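Local coordinates for protein alanine racemase (Enterococcus faecalis, PDB 3E6E) that belongs to the alanine racemase family, pairing a TIM-barrel N-terminal domain with a C-terminal domain rich in beta strands, and binds DCS in pockets formed with both subunits, at residues Asn42-Gly47 / Ala226-Asn231; Thr343-Ala348 / Thr353-Val358; Tyr286-Leu291 / Gln364-Glu369. The protein carries 1 engineered substitution. All blocks are in the same frame, centred on the assembly; numbering follows the deposited sequence.

Contact 1: Asn42-Gly47 / Ala226-Asn231; sequences NGYGHG and AMYGLN. With DCS (D-[3-hydroxy-2-methyl-5-phosphonooxymethyl-pyridin-4-ylmethyl]-N,O-cycloserylamide), chain D.
The rings of Tyr44, Tyr228 and His46 gather into an aromatic cluster. Over one face of the Tyr44 ring, displaced to its rim, sits CE2 of Tyr228, 3.4 Å from Tyr44 CD2; at the edge, near the ring plane, lies phosphate oxygen O2P of DCS. The two tyrosine planes are almost parallel (23°) but slid so far apart that they barely overlap. What covers Tyr228 on this side is instead the CB of Tyr44, a CH-pi contact 4.0 Å from the ring centroid, while CG of Met227 lies over the opposite face. His46 and Tyr228 form an offset stack, with centroids 4.8 Å apart and planes at 22°, and CD1 of Tyr228 over the imidazole rim. In the plane of that imidazole, a water joins NE2 of His46 to the carbonyl O of Tyr228, to which it donates.

Tyr228 CG stands anti to its own carbonyl carbon (chi1 -57°), which brings the phenol against Tyr44 and His46; its OH is hydrogen-bonded to Val38 O. The cluster lies where the chain leaves the adjacent first and last strands of the barrel, 34-38 and 220-223, next to the ligand pocket. Met314 of the second subunit also packs on Tyr44.

His46 ND1 donates to Tyr44 O at 3.3 Å, from above the carbonyl plane, and weakly to Gly43 O. Contacts at both ring nitrogens probably restrict the rotation of the imidazole. Tyr44 OH donates to DCS O2P over 2.6 Å, and the packing of Tyr228 on Tyr44 is consistent with holding the phenol in place beside the phosphate.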
loop_
_atom_site.group_PDB
_atom_site.type_symbol
_atom_site.label_atom_id
_atom_site.label_comp_id
_atom_site.label_asym_id
_atom_site.label_seq_id
_atom_site.Cartn_x
_atom_site.Cartn_y
_atom_site.Cartn_z
ATOM N N ASN A 42 6.421 8.168 4.414
ATOM C CA ASN A 42 6.711 8.948 3.223
ATOM C C ASN A 42 5.804 10.161 3.095
ATOM O O ASN A 42 5.133 10.350 2.076
ATOM C CB ASN A 42 6.604 8.091 1.956
ATOM C CG ASN A 42 7.158 8.805 0.741
ATOM O OD1 ASN A 42 8.221 9.426 0.809
ATOM N ND2 ASN A 42 6.447 8.724 -0.378
ATOM N N GLY A 43 5.789 10.988 4.133
ATOM C CA GLY A 43 4.966 12.173 4.098
ATOM C C GLY A 43 3.486 11.860 4.074
ATOM O O GLY A 43 2.704 12.613 3.495
ATOM N N TYR A 44 3.096 10.753 4.702
ATOM C CA TYR A 44 1.687 10.391 4.759
ATOM C C TYR A 44 1.184 10.100 3.362
ATOM O O TYR A 44 0.013 10.331 3.035
ATOM C CB TYR A 44 0.876 11.543 5.359
ATOM C CG TYR A 44 0.793 11.549 6.867
ATOM C CD1 TYR A 44 1.872 11.151 7.656
ATOM C CD2 TYR A 44 -0.359 11.988 7.513
ATOM C CE1 TYR A 44 1.800 11.194 9.055
ATOM C CE2 TYR A 44 -0.439 12.036 8.894
ATOM C CZ TYR A 44 0.640 11.640 9.662
ATOM O OH TYR A 44 0.559 11.714 11.031
ATOM N N GLY A 45 2.088 9.602 2.535
ATOM C CA GLY A 45 1.722 9.293 1.175
ATOM C C GLY A 45 1.990 10.465 0.262
ATOM O O GLY A 45 2.009 10.292 -0.950
ATOM N N HIS A 46 2.210 11.651 0.826
ATOM C CA HIS A 46 2.472 12.830 0.007
ATOM C C HIS A 46 3.936 13.037 -0.378
ATOM O O HIS A 46 4.239 13.844 -1.259
ATOM C CB HIS A 46 2.001 14.095 0.707
ATOM C CG HIS A 46 0.525 14.162 0.924
ATOM N ND1 HIS A 46 -0.121 13.414 1.882
ATOM C CD2 HIS A 46 -0.423 14.942 0.350
ATOM C CE1 HIS A 46 -1.404 13.734 1.895
ATOM N NE2 HIS A 46 -1.612 14.660 0.975
ATOM N N GLY A 47 4.840 12.316 0.283
ATOM C CA GLY A 47 6.259 12.470 -0.000
ATOM C C GLY A 47 6.946 13.187 1.155
ATOM O O GLY A 47 6.725 14.383 1.381
ATOM N N ALA A 226 -3.164 17.551 9.668
ATOM C CA ALA A 226 -3.710 18.834 9.300
ATOM C C ALA A 226 -2.803 19.579 8.329
ATOM O O ALA A 226 -3.286 20.363 7.518
ATOM C CB ALA A 226 -3.959 19.666 10.529
ATOM N N MET A 227 -1.496 19.342 8.378
ATOM C CA MET A 227 -0.635 20.077 7.453
ATOM C C MET A 227 -0.801 19.568 6.024
ATOM O O MET A 227 -0.195 20.089 5.088
ATOM C CB MET A 227 0.842 20.046 7.897
ATOM C CG MET A 227 1.573 18.739 7.803
ATOM S SD MET A 227 3.268 18.963 8.493
ATOM C CE MET A 227 4.043 17.377 8.014
ATOM N N TYR A 228 -1.652 18.555 5.872
ATOM C CA TYR A 228 -1.949 17.968 4.572
ATOM C C TYR A 228 -3.381 18.339 4.168
ATOM O O TYR A 228 -3.874 17.914 3.127
ATOM C CB TYR A 228 -1.790 16.453 4.635
ATOM C CG TYR A 228 -0.414 15.995 5.078
ATOM C CD1 TYR A 228 0.689 16.089 4.230
ATOM C CD2 TYR A 228 -0.216 15.463 6.355
ATOM C CE1 TYR A 228 1.956 15.664 4.643
ATOM C CE2 TYR A 228 1.048 15.035 6.781
ATOM C CZ TYR A 228 2.128 15.137 5.924
ATOM O OH TYR A 228 3.367 14.700 6.355
ATOM N N GLY A 229 -4.034 19.135 5.010
ATOM C CA GLY A 229 -5.390 19.589 4.746
ATOM C C GLY A 229 -6.521 18.626 5.068
ATOM O O GLY A 229 -7.611 18.731 4.493
ATOM N N LEU A 230 -6.291 17.695 5.987
ATOM C CA LEU A 230 -7.325 16.731 6.315
ATOM C C LEU A 230 -7.809 16.843 7.743
ATOM O O LEU A 230 -7.016 16.808 8.687
ATOM C CB LEU A 230 -6.807 15.325 6.040
ATOM C CG LEU A 230 -6.272 15.181 4.611
ATOM C CD1 LEU A 230 -5.634 13.829 4.431
ATOM C CD2 LEU A 230 -7.406 15.397 3.620
ATOM N N ASN A 231 -9.124 16.978 7.891
ATOM C CA ASN A 231 -9.751 17.106 9.198
ATOM C C ASN A 231 -9.312 15.954 10.080
ATOM O O ASN A 231 -9.769 14.835 9.913
ATOM C CB ASN A 231 -11.260 17.087 9.057
ATOM C CG ASN A 231 -11.950 17.281 10.367
ATOM O OD1 ASN A 231 -11.595 16.653 11.370
ATOM N ND2 ASN A 231 -12.952 18.149 10.383
HETATM N N1 DCS D . 2.990 12.506 17.670
HETATM C C2 DCS D . 3.120 11.082 17.783
HETATM C C2A DCS D . 3.861 10.454 18.947
HETATM C C3 DCS D . 2.532 10.299 16.783
HETATM O O3 DCS D . 2.611 8.950 16.812
HETATM C C4 DCS D . 1.833 10.962 15.694
HETATM C C4A DCS D . 1.185 10.125 14.608
HETATM C C5 DCS D . 1.757 12.424 15.676
HETATM C C6 DCS D . 2.337 13.150 16.657
HETATM C C5A DCS D . 1.049 13.201 14.594
HETATM O O4P DCS D . -0.353 12.934 14.685
HETATM P P DCS D . -1.472 13.549 13.734
HETATM O O1P DCS D . -1.428 14.987 13.919
HETATM O O2P DCS D . -1.186 13.161 12.356
HETATM O O3P DCS D . -2.759 13.018 14.171
HETATM N N DCS D . 0.171 9.171 15.212
HETATM C CA DCS D . -0.561 8.290 14.403
HETATM C C DCS D . -0.324 6.889 14.279
HETATM O O DCS D . 0.672 6.188 14.896
HETATM N ND DCS D . -1.224 6.383 13.472
HETATM O OG DCS D . -2.055 7.401 13.048
HETATM C CB DCS D . -1.645 8.555 13.615
HETATM O O HOH W 1 -4.329 15.969 1.217
#

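Contact 2: Thr343-Ala348 / Thr353-Val358; sequences TLQMVA and TIHYEV. With DCS (D-[3-hydroxy-2-methyl-5-phosphonooxymethyl-pyridin-4-ylmethyl]-N,O-cycloserylamide), chain D.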
loop_
_atom_site.group_PDB
_atom_site.type_symbol
_atom_site.label_atom_id
_atom_site.label_comp_id
_atom_site.label_asym_id
_atom_site.label_seq_id
_atom_site.Cartn_x
_atom_site.Cartn_y
_atom_site.Cartn_z
ATOM N N THR A 343 -13.245 13.753 -2.087
ATOM C CA THR A 343 -12.287 14.062 -1.034
ATOM C C THR A 343 -11.772 12.783 -0.421
ATOM O O THR A 343 -12.410 11.744 -0.513
ATOM C CB THR A 343 -12.958 14.834 0.079
ATOM O OG1 THR A 343 -13.790 13.931 0.828
ATOM C CG2 THR A 343 -13.818 15.945 -0.487
ATOM N N LEU A 344 -10.619 12.852 0.220
ATOM C CA LEU A 344 -10.080 11.669 0.855
ATOM C C LEU A 344 -11.098 11.133 1.881
ATOM O O LEU A 344 -11.291 9.921 1.998
ATOM C CB LEU A 344 -8.766 12.014 1.549
ATOM C CG LEU A 344 -7.566 11.185 1.112
ATOM C CD1 LEU A 344 -7.308 11.398 -0.373
ATOM C CD2 LEU A 344 -6.364 11.602 1.938
ATOM N N GLN A 345 -11.753 12.031 2.617
ATOM C CA GLN A 345 -12.727 11.608 3.614
ATOM C C GLN A 345 -13.760 10.693 3.000
ATOM O O GLN A 345 -14.038 9.614 3.531
ATOM C CB GLN A 345 -13.438 12.806 4.233
ATOM C CG GLN A 345 -13.100 13.026 5.697
ATOM C CD GLN A 345 -13.434 11.833 6.561
ATOM O OE1 GLN A 345 -14.600 11.477 6.725
ATOM N NE2 GLN A 345 -12.405 11.207 7.126
ATOM N N MET A 346 -14.334 11.139 1.879
ATOM C CA MET A 346 -15.341 10.360 1.170
ATOM C C MET A 346 -14.771 8.981 0.882
ATOM O O MET A 346 -15.438 7.960 1.101
ATOM C CB MET A 346 -15.719 11.068 -0.117
ATOM C CG MET A 346 -16.628 12.249 0.109
ATOM S SD MET A 346 -16.596 13.399 -1.267
ATOM C CE MET A 346 -17.597 12.483 -2.480
ATOM N N VAL A 347 -13.523 8.949 0.419
ATOM C CA VAL A 347 -12.868 7.684 0.134
ATOM C C VAL A 347 -12.753 6.858 1.412
ATOM O O VAL A 347 -12.971 5.640 1.407
ATOM C CB VAL A 347 -11.460 7.899 -0.429
ATOM C CG1 VAL A 347 -10.765 6.557 -0.604
ATOM C CG2 VAL A 347 -11.542 8.639 -1.753
ATOM N N ALA A 348 -12.397 7.526 2.506
ATOM C CA ALA A 348 -12.239 6.863 3.798
ATOM C C ALA A 348 -13.570 6.310 4.274
ATOM O O ALA A 348 -13.655 5.173 4.736
ATOM C CB ALA A 348 -11.686 7.851 4.829
ATOM N N THR A 353 -12.949 3.425 7.006
ATOM C CA THR A 353 -11.827 3.749 7.880
ATOM C C THR A 353 -11.586 5.255 7.870
ATOM O O THR A 353 -12.502 6.038 7.627
ATOM C CB THR A 353 -10.546 3.043 7.397
ATOM O OG1 THR A 353 -10.262 3.432 6.048
ATOM C CG2 THR A 353 -10.774 1.543 7.287
ATOM N N ILE A 354 -10.346 5.651 8.138
ATOM C CA ILE A 354 -9.992 7.061 8.208
ATOM C C ILE A 354 -9.072 7.416 7.047
ATOM O O ILE A 354 -8.348 6.564 6.546
ATOM C CB ILE A 354 -9.304 7.356 9.546
ATOM C CG1 ILE A 354 -8.024 6.538 9.662
ATOM C CG2 ILE A 354 -10.270 7.027 10.693
ATOM C CD1 ILE A 354 -7.452 6.442 11.074
ATOM N N HIS A 355 -9.101 8.668 6.603
ATOM C CA HIS A 355 -8.248 9.068 5.479
ATOM C C HIS A 355 -6.763 8.858 5.768
ATOM O O HIS A 355 -5.967 8.736 4.831
ATOM C CB HIS A 355 -8.510 10.518 5.086
ATOM C CG HIS A 355 -8.575 11.447 6.249
ATOM N ND1 HIS A 355 -7.713 11.353 7.323
ATOM C CD2 HIS A 355 -9.378 12.505 6.504
ATOM C CE1 HIS A 355 -7.981 12.315 8.185
ATOM N NE2 HIS A 355 -8.987 13.029 7.712
ATOM N N TYR A 356 -6.385 8.810 7.048
ATOM C CA TYR A 356 -4.984 8.565 7.402
ATOM C C TYR A 356 -4.469 7.346 6.633
ATOM O O TYR A 356 -3.328 7.334 6.145
ATOM C CB TYR A 356 -4.821 8.236 8.890
ATOM C CG TYR A 356 -4.760 9.403 9.851
ATOM C CD1 TYR A 356 -5.916 10.091 10.224
ATOM C CD2 TYR A 356 -3.560 9.753 10.471
ATOM C CE1 TYR A 356 -5.878 11.095 11.205
ATOM C CE2 TYR A 356 -3.515 10.743 11.447
ATOM C CZ TYR A 356 -4.676 11.407 11.811
ATOM O OH TYR A 356 -4.639 12.366 12.798
ATOM N N GLU A 357 -5.323 6.321 6.557
ATOM C CA GLU A 357 -4.997 5.049 5.903
ATOM C C GLU A 357 -5.115 5.035 4.385
ATOM O O GLU A 357 -4.409 4.289 3.709
ATOM C CB GLU A 357 -5.882 3.936 6.477
ATOM C CG GLU A 357 -5.590 2.533 5.941
ATOM C CD GLU A 357 -6.461 1.476 6.597
ATOM O OE1 GLU A 357 -7.694 1.528 6.410
ATOM O OE2 GLU A 357 -5.921 0.604 7.310
ATOM N N VAL A 358 -6.023 5.828 3.840
ATOM C CA VAL A 358 -6.168 5.839 2.398
ATOM C C VAL A 358 -4.889 6.421 1.831
ATOM O O VAL A 358 -4.313 5.892 0.884
ATOM C CB VAL A 358 -7.381 6.696 1.960
ATOM C CG1 VAL A 358 -7.441 6.792 0.424
ATOM C CG2 VAL A 358 -8.669 6.085 2.515
HETATM N N1 DCS D . 2.990 12.506 17.670
HETATM C C2 DCS D . 3.120 11.082 17.783
HETATM C C2A DCS D . 3.861 10.454 18.947
HETATM C C3 DCS D . 2.532 10.299 16.783
HETATM O O3 DCS D . 2.611 8.950 16.812
HETATM C C4 DCS D . 1.833 10.962 15.694
HETATM C C4A DCS D . 1.185 10.125 14.608
HETATM C C5 DCS D . 1.757 12.424 15.676
HETATM C C6 DCS D . 2.337 13.150 16.657
HETATM C C5A DCS D . 1.049 13.201 14.594
HETATM O O4P DCS D . -0.353 12.934 14.685
HETATM P P DCS D . -1.472 13.549 13.734
HETATM O O1P DCS D . -1.428 14.987 13.919
HETATM O O2P DCS D . -1.186 13.161 12.356
HETATM O O3P DCS D . -2.759 13.018 14.171
HETATM N N DCS D . 0.171 9.171 15.212
HETATM C CA DCS D . -0.561 8.290 14.403
HETATM C C DCS D . -0.324 6.889 14.279
HETATM O O DCS D . 0.672 6.188 14.896
HETATM N ND DCS D . -1.224 6.383 13.472
HETATM O OG DCS D . -2.055 7.401 13.048
HETATM C CB DCS D . -1.645 8.555 13.615
#
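Two consecutive short helices of the C-terminal domain, 344-351 and 355-361, pack through Leu344, Val347 and Ala348 on one side and His355 and Val358 on the other. Ala348 packs closely, its CB 3.2 Å from His355 N, and its carbonyl O accepts from Thr353 N at 3.0 Å (N-H...O 161°), with the donor tilted from the carbonyl plane. Branch meets branch between the valines, Val347 CG1 lying 3.5 Å from Val358 CG1, while the Leu344 side chain crosses His355 at about a right angle, CB to CB 3.8 Å.

The turn between the helices is thus tied at its base, and the first helix is begun by a capping box: Thr343 OG1 accepts from Met346 N at 3.0 Å, and Thr343 N returns a weak bond to Met346 SD. With CG between backbone N and carbonyl carbon (chi1 46°), the ring of His355 comes beside Gln345, whose amide stands nearly perpendicular to it (87°) and whose CG reaches CD2 of His355 at 3.8 Å. His355 NE2 is hydrogen-bonded to Asn231 O. The next residue, Tyr356, points away from helix 344-351 and brings its hydroxyl to O3P of DCS, which lies in the plane of the ring at its edge; the modelled distance is doubtfully short. Glu357 OE2 is hydrogen-bonded to the backbone N of Arg292 of the second subunit.

Contact 3: Tyr286-Leu291 / Gln364-Glu369; sequences YADGWL and QRIPRE. With DCS (D-[3-hydroxy-2-methyl-5-phosphonooxymethyl-pyridin-4-ylmethyl]-N,O-cycloserylamide), chain F.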
loop_
_atom_site.group_PDB
_atom_site.type_symbol
_atom_site.label_atom_id
_atom_site.label_comp_id
_atom_site.label_asym_id
_atom_site.label_seq_id
_atom_site.Cartn_x
_atom_site.Cartn_y
_atom_site.Cartn_z
ATOM N N TYR A 286 -6.416 -2.145 -7.059
ATOM C CA TYR A 286 -6.099 -2.281 -5.658
ATOM C C TYR A 286 -4.622 -2.422 -5.358
ATOM O O TYR A 286 -4.210 -2.361 -4.204
ATOM C CB TYR A 286 -6.914 -3.418 -5.018
ATOM C CG TYR A 286 -6.806 -4.783 -5.647
ATOM C CD1 TYR A 286 -5.687 -5.591 -5.431
ATOM C CD2 TYR A 286 -7.881 -5.314 -6.381
ATOM C CE1 TYR A 286 -5.640 -6.899 -5.913
ATOM C CE2 TYR A 286 -7.851 -6.620 -6.873
ATOM C CZ TYR A 286 -6.733 -7.416 -6.628
ATOM O OH TYR A 286 -6.738 -8.737 -7.024
ATOM N N ALA A 287 -3.821 -2.591 -6.398
ATOM C CA ALA A 287 -2.386 -2.717 -6.219
ATOM C C ALA A 287 -1.846 -1.307 -6.054
ATOM O O ALA A 287 -0.727 -1.110 -5.600
ATOM C CB ALA A 287 -1.762 -3.379 -7.428
ATOM N N ASP A 288 -2.660 -0.332 -6.436
ATOM C CA ASP A 288 -2.297 1.074 -6.342
ATOM C C ASP A 288 -2.778 1.596 -5.000
ATOM O O ASP A 288 -2.334 2.657 -4.527
ATOM C CB ASP A 288 -2.994 1.882 -7.442
ATOM C CG ASP A 288 -2.467 1.578 -8.821
ATOM O OD1 ASP A 288 -3.230 1.805 -9.778
ATOM O OD2 ASP A 288 -1.303 1.135 -8.962
ATOM N N GLY A 289 -3.714 0.848 -4.414
ATOM C CA GLY A 289 -4.298 1.229 -3.144
ATOM C C GLY A 289 -5.737 1.687 -3.310
ATOM O O GLY A 289 -6.303 2.331 -2.427
ATOM N N TRP A 290 -6.316 1.375 -4.466
ATOM C CA TRP A 290 -7.712 1.712 -4.771
ATOM C C TRP A 290 -8.411 0.389 -4.445
ATOM O O TRP A 290 -8.812 -0.355 -5.328
ATOM C CB TRP A 290 -7.831 2.065 -6.259
ATOM C CG TRP A 290 -9.112 2.707 -6.666
ATOM C CD1 TRP A 290 -10.093 2.157 -7.437
ATOM C CD2 TRP A 290 -9.566 4.030 -6.318
ATOM N NE1 TRP A 290 -11.132 3.052 -7.591
ATOM C CE2 TRP A 290 -10.835 4.206 -6.915
ATOM C CE3 TRP A 290 -9.026 5.076 -5.559
ATOM C CZ2 TRP A 290 -11.571 5.388 -6.775
ATOM C CZ3 TRP A 290 -9.762 6.252 -5.419
ATOM C CH2 TRP A 290 -11.021 6.395 -6.025
ATOM N N LEU A 291 -8.515 0.107 -3.150
ATOM C CA LEU A 291 -9.090 -1.124 -2.634
ATOM C C LEU A 291 -10.435 -1.581 -3.193
ATOM O O LEU A 291 -11.328 -0.780 -3.471
ATOM C CB LEU A 291 -9.177 -1.042 -1.107
ATOM C CG LEU A 291 -7.889 -0.720 -0.340
ATOM C CD1 LEU A 291 -8.109 -1.061 1.127
ATOM C CD2 LEU A 291 -6.706 -1.522 -0.885
ATOM N N GLN A 364 3.685 2.881 -4.038
ATOM C CA GLN A 364 4.876 3.573 -4.509
ATOM C C GLN A 364 4.798 3.723 -6.024
ATOM O O GLN A 364 5.240 4.729 -6.588
ATOM C CB GLN A 364 6.133 2.756 -4.160
ATOM C CG GLN A 364 7.456 3.396 -4.631
ATOM C CD GLN A 364 8.542 2.380 -5.022
ATOM O OE1 GLN A 364 8.653 1.302 -4.436
ATOM N NE2 GLN A 364 9.359 2.743 -6.005
ATOM N N ARG A 365 4.245 2.701 -6.675
ATOM C CA ARG A 365 4.129 2.685 -8.125
ATOM C C ARG A 365 3.401 3.881 -8.715
ATOM O O ARG A 365 3.540 4.168 -9.908
ATOM C CB ARG A 365 3.471 1.384 -8.603
ATOM C CG ARG A 365 2.325 0.870 -7.742
ATOM C CD ARG A 365 1.809 -0.473 -8.269
ATOM N NE ARG A 365 0.703 -0.280 -9.204
ATOM C CZ ARG A 365 0.379 -1.130 -10.169
ATOM N NH1 ARG A 365 1.079 -2.242 -10.343
ATOM N NH2 ARG A 365 -0.650 -0.859 -10.957
ATOM N N ILE A 366 2.634 4.593 -7.898
ATOM C CA ILE A 366 1.941 5.750 -8.432
ATOM C C ILE A 366 2.845 6.970 -8.355
ATOM O O ILE A 366 3.224 7.411 -7.271
ATOM C CB ILE A 366 0.642 6.054 -7.684
ATOM C CG1 ILE A 366 -0.225 4.800 -7.596
ATOM C CG2 ILE A 366 -0.112 7.137 -8.417
ATOM C CD1 ILE A 366 -1.638 5.057 -7.081
ATOM N N PRO A 367 3.214 7.522 -9.517
ATOM C CA PRO A 367 4.081 8.699 -9.572
ATOM C C PRO A 367 3.439 9.885 -8.864
ATOM O O PRO A 367 2.228 10.123 -8.976
ATOM C CB PRO A 367 4.243 8.940 -11.074
ATOM C CG PRO A 367 4.143 7.560 -11.641
ATOM C CD PRO A 367 2.968 6.990 -10.870
ATOM N N ARG A 368 4.247 10.631 -8.126
ATOM C CA ARG A 368 3.720 11.784 -7.426
ATOM C C ARG A 368 4.272 13.052 -8.064
ATOM O O ARG A 368 5.477 13.268 -8.083
ATOM C CB ARG A 368 4.064 11.681 -5.934
ATOM C CG ARG A 368 3.222 10.609 -5.212
ATOM C CD ARG A 368 4.008 9.914 -4.110
ATOM N NE ARG A 368 3.747 8.472 -4.054
ATOM C CZ ARG A 368 2.771 7.900 -3.352
ATOM N NH1 ARG A 368 1.941 8.623 -2.627
ATOM N NH2 ARG A 368 2.617 6.592 -3.377
ATOM N N GLU A 369 3.378 13.865 -8.620
ATOM C CA GLU A 369 3.747 15.114 -9.283
ATOM C C GLU A 369 3.661 16.289 -8.302
ATOM O O GLU A 369 2.686 16.418 -7.567
ATOM C CB GLU A 369 2.807 15.363 -10.473
ATOM C CG GLU A 369 2.645 14.182 -11.428
ATOM C CD GLU A 369 3.376 14.356 -12.752
ATOM O OE1 GLU A 369 3.387 13.398 -13.559
ATOM O OE2 GLU A 369 3.935 15.448 -12.991
HETATM N N1 DCS F . -4.205 -12.642 -17.267
HETATM C C2 DCS F . -4.689 -11.301 -17.167
HETATM C C2A DCS F . -5.135 -10.529 -18.409
HETATM C C3 DCS F . -4.724 -10.738 -15.887
HETATM O O3 DCS F . -5.163 -9.472 -15.698
HETATM C C4 DCS F . -4.283 -11.542 -14.745
HETATM C C4A DCS F . -4.326 -10.941 -13.378
HETATM C C5 DCS F . -3.799 -12.919 -14.952
HETATM C C6 DCS F . -3.779 -13.420 -16.210
HETATM C C5A DCS F . -3.306 -13.863 -13.817
HETATM O O4P DCS F . -4.375 -14.245 -12.919
HETATM P P DCS F . -4.235 -15.219 -11.633
HETATM O O1P DCS F . -3.787 -16.526 -12.115
HETATM O O2P DCS F . -3.273 -14.634 -10.693
HETATM O O3P DCS F . -5.545 -15.324 -11.020
HETATM N N DCS F . -5.760 -10.731 -12.971
HETATM C CA DCS F . -6.035 -10.186 -11.722
HETATM C C DCS F . -6.294 -8.811 -11.459
HETATM O O DCS F . -6.308 -7.815 -12.382
HETATM N ND DCS F . -6.515 -8.666 -10.179
HETATM O OG DCS F . -6.409 -9.908 -9.575
HETATM C CB DCS F . -6.117 -10.829 -10.517
#
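Asp288 and Arg365 meet in a buried salt bridge that uses a single carboxylate oxygen. OD2 of Asp288 takes a bond from Arg365 NE, modelled at a very short 2.5 Å, and a weak, bent one from Arg365 NH2 at 2.9 Å (N-H...O 126°). The oxygen lies near the guanidinium plane, at its edge, but the carboxylate is turned 45° against that plane, so the pair is not the flat, two-oxygen kind. From another direction the methyl of Ala287 covers the centre of one guanidinium face, its CB 4.1 Å from Arg365 CZ. A bend at chi3 (-92°) turns the guanidinium at the end of the arginine chain. Ile366 CD1 packs against Asp288 CB at 3.5 Å.

Asp288 OD1 is held by Arg7 NH1 and Gly285 N, while Arg365 NH2 also salt-bridges Asp315 OD1, from a residue of the ligand pocket, and NH1 bridges Glu70 of the second subunit, carboxylates that probably offset the close approach of Arg7 and Arg365.

In the fold, the contact fastens the loop after strand 277-282 to the C-terminal tail, whose strand 368-369 runs parallel to strand 10-12 in the mixed sheet of the C-terminal domain. A backbone hydrogen bond of Asp288 with Ser363 adds to this, while those of Arg365 with Gly4 and Pro367 with Leu11 hold the tail to the N-terminal segment.

Tyr286 has its own polar partner: its OH donates weakly to OG of the DCS in chain F, 2.8 Å away. That ligand is otherwise bound largely by residues of the second subunit.

From the N terminus, contact 1 opens just after barrel strand 34-38 and closes at 226-231, just past strand 220-223, so its loop spans most of the TIM barrel. The chain then enters the C-terminal domain, where contact 3 opens at 286-291 and closes only at 364-369. Contact 2, a short local loop, falls wholly within that span; no two of the contacts cross. Contacts 1 and 2 touch directly, Leu230 packing on Leu344, which joins the barrel to the C-terminal domain. Both also reach the DCS of chain D, whereas contact 3 reaches that of chain F. Contacts 2 and 3 do not touch, their nearest atoms about 5 Å apart.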